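Local coordinates for uncharacterized protein (Thermus thermophilus, PDB 2DBS), which is of unknown function, a small plasmid-encoded member of the DUF5647 family that forms a two-chain assembly, at residues L34-L39 / V64-L69. Numbering follows the deposited sequence.
Sequences LVLLPL and VYALFL
V35 and Y65 sit side by side on neighbouring parallel strands, with V35 CB over the centre of one face of the tyrosine ring: it stands 3.9 Å from the Y65 ring centroid, 12° off its normal, in a CH-pi contact. The same ring meets L37 at its edge and in its plane, where L37 CD1 touches Y65 CE2 at 3.4 Å. With CG anti to the carbonyl carbon (chi1 -86°), the Y65 ring swings toward strand 33-38, where V35 covers a face and L37 meets an edge. Replacing Y65 by an alanine would probably leave V35 and L37 without their shared aromatic surface and open a gap beside L49 of helix 42-53. The other face of the sheet is tightest at L36, whose CD2 crowds A66 CB at 3.3 Å and F68 CE1 at 3.2 Å, lengths too short to be taken as exact. L36 CD1 meanwhile lies over a face of the F68 ring. Helix 8-20 covers this side through L11, which touches L36 and P38. Packing is looser at the partly exposed L34, which reaches V64 through CD1 to CG1 at 4.0 Å. At the far end, buried L39 meets L67 CD2 through CD2, also at 4.0 Å; L39 packs on L39, and L67 on L37, of the second subunit. Five backbone bonds join the strands, from V35 N to V64 O at 2.7 Å and 173° to L39 N to F68 O, a more bent bond just past the end of strand 33-38. V35 and L37 each donate through N and accept through O, straddling A66, the usual parallel ladder. Strand 63-69 is central in the mixed sheet, with antiparallel strand 72-79 along its other edge; the chain links it to parallel strand 33-38 through helix 42-53, a beta-alpha-beta crossover.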
loop_
_atom_site.group_PDB
_atom_site.type_symbol
_atom_site.label_atom_id
_atom_site.label_comp_id
_atom_site.label_asym_id
_atom_site.label_seq_id
_atom_site.Cartn_x
_atom_site.Cartn_y
_atom_site.Cartn_z
ATOM N N LEU B 34 -4.464 -7.764 -8.038
ATOM C CA LEU B 34 -3.425 -7.801 -7.043
ATOM C C LEU B 34 -2.226 -6.910 -7.331
ATOM O O LEU B 34 -1.551 -7.071 -8.341
ATOM C CB LEU B 34 -2.944 -9.230 -6.887
ATOM C CG LEU B 34 -1.827 -9.414 -5.876
ATOM C CD1 LEU B 34 -2.447 -9.576 -4.499
ATOM C CD2 LEU B 34 -0.989 -10.630 -6.257
ATOM N N VAL B 35 -1.944 -5.977 -6.431
ATOM C CA VAL B 35 -0.798 -5.109 -6.599
ATOM C C VAL B 35 0.211 -5.518 -5.533
ATOM O O VAL B 35 -0.006 -5.285 -4.344
ATOM C CB VAL B 35 -1.179 -3.625 -6.411
ATOM C CG1 VAL B 35 -0.049 -2.750 -6.873
ATOM C CG2 VAL B 35 -2.459 -3.309 -7.182
ATOM N N LEU B 36 1.296 -6.153 -5.972
ATOM C CA LEU B 36 2.358 -6.615 -5.086
ATOM C C LEU B 36 3.407 -5.538 -4.886
ATOM O O LEU B 36 4.103 -5.194 -5.816
ATOM C CB LEU B 36 3.061 -7.839 -5.678
ATOM C CG LEU B 36 2.694 -9.289 -5.366
ATOM C CD1 LEU B 36 3.978 -10.023 -4.985
ATOM C CD2 LEU B 36 1.679 -9.374 -4.246
ATOM N N LEU B 37 3.554 -5.020 -3.674
ATOM C CA LEU B 37 4.559 -3.986 -3.444
ATOM C C LEU B 37 5.686 -4.358 -2.490
ATOM O O LEU B 37 5.549 -4.253 -1.271
ATOM C CB LEU B 37 3.914 -2.692 -2.945
ATOM C CG LEU B 37 2.936 -2.004 -3.877
ATOM C CD1 LEU B 37 2.517 -0.701 -3.246
ATOM C CD2 LEU B 37 3.556 -1.769 -5.229
ATOM N N PRO B 38 6.822 -4.809 -3.035
ATOM C CA PRO B 38 7.955 -5.170 -2.170
ATOM C C PRO B 38 8.530 -3.870 -1.577
ATOM O O PRO B 38 9.330 -3.181 -2.243
ATOM C CB PRO B 38 8.932 -5.825 -3.147
ATOM C CG PRO B 38 8.036 -6.367 -4.214
ATOM C CD PRO B 38 7.046 -5.267 -4.415
ATOM N N LEU B 39 8.124 -3.521 -0.348
ATOM C CA LEU B 39 8.600 -2.287 0.291
ATOM C C LEU B 39 10.108 -2.140 0.427
ATOM O O LEU B 39 10.589 -1.033 0.615
ATOM C CB LEU B 39 7.960 -2.101 1.659
ATOM C CG LEU B 39 6.459 -1.805 1.631
ATOM C CD1 LEU B 39 6.028 -1.394 3.024
ATOM C CD2 LEU B 39 6.139 -0.698 0.613
ATOM N N VAL B 64 -6.065 -5.000 -4.507
ATOM C CA VAL B 64 -5.621 -5.685 -3.315
ATOM C C VAL B 64 -4.122 -5.439 -3.265
ATOM O O VAL B 64 -3.400 -5.827 -4.172
ATOM C CB VAL B 64 -5.909 -7.206 -3.383
ATOM C CG1 VAL B 64 -5.229 -7.927 -2.201
ATOM C CG2 VAL B 64 -7.429 -7.449 -3.378
ATOM N N TYR B 65 -3.669 -4.756 -2.218
ATOM C CA TYR B 65 -2.262 -4.462 -2.052
ATOM C C TYR B 65 -1.637 -5.464 -1.113
ATOM O O TYR B 65 -2.130 -5.658 -0.022
ATOM C CB TYR B 65 -2.078 -3.055 -1.474
ATOM C CG TYR B 65 -2.051 -1.980 -2.525
ATOM C CD1 TYR B 65 -3.227 -1.539 -3.126
ATOM C CD2 TYR B 65 -0.833 -1.481 -2.998
ATOM C CE1 TYR B 65 -3.190 -0.633 -4.186
ATOM C CE2 TYR B 65 -0.784 -0.586 -4.044
ATOM C CZ TYR B 65 -1.960 -0.169 -4.637
ATOM O OH TYR B 65 -1.910 0.687 -5.702
ATOM N N ALA B 66 -0.544 -6.088 -1.539
ATOM C CA ALA B 66 0.158 -7.051 -0.725
ATOM C C ALA B 66 1.515 -6.452 -0.435
ATOM O O ALA B 66 2.377 -6.419 -1.308
ATOM C CB ALA B 66 0.308 -8.344 -1.482
ATOM N N LEU B 67 1.698 -5.955 0.786
ATOM C CA LEU B 67 2.970 -5.340 1.192
ATOM C C LEU B 67 3.966 -6.416 1.598
ATOM O O LEU B 67 3.729 -7.168 2.534
ATOM C CB LEU B 67 2.762 -4.359 2.344
ATOM C CG LEU B 67 1.864 -3.148 2.059
ATOM C CD1 LEU B 67 1.641 -2.338 3.333
ATOM C CD2 LEU B 67 2.497 -2.283 0.985
ATOM N N PHE B 68 5.077 -6.466 0.869
ATOM C CA PHE B 68 6.115 -7.455 1.062
ATOM C C PHE B 68 7.359 -6.939 1.739
ATOM O O PHE B 68 7.741 -5.785 1.573
ATOM C CB PHE B 68 6.526 -8.053 -0.290
ATOM C CG PHE B 68 5.584 -9.112 -0.802
ATOM C CD1 PHE B 68 4.273 -8.797 -1.142
ATOM C CD2 PHE B 68 5.999 -10.436 -0.896
ATOM C CE1 PHE B 68 3.405 -9.778 -1.557
ATOM C CE2 PHE B 68 5.131 -11.425 -1.311
ATOM C CZ PHE B 68 3.835 -11.098 -1.641
ATOM N N LEU B 69 7.989 -7.822 2.502
ATOM C CA LEU B 69 9.242 -7.545 3.193
ATOM C C LEU B 69 10.091 -8.809 3.110
ATOM O O LEU B 69 9.577 -9.918 3.304
ATOM C CB LEU B 69 9.016 -7.211 4.662
ATOM C CG LEU B 69 9.288 -5.764 5.052
ATOM C CD1 LEU B 69 9.339 -5.672 6.563
ATOM C CD2 LEU B 69 10.596 -5.290 4.423
#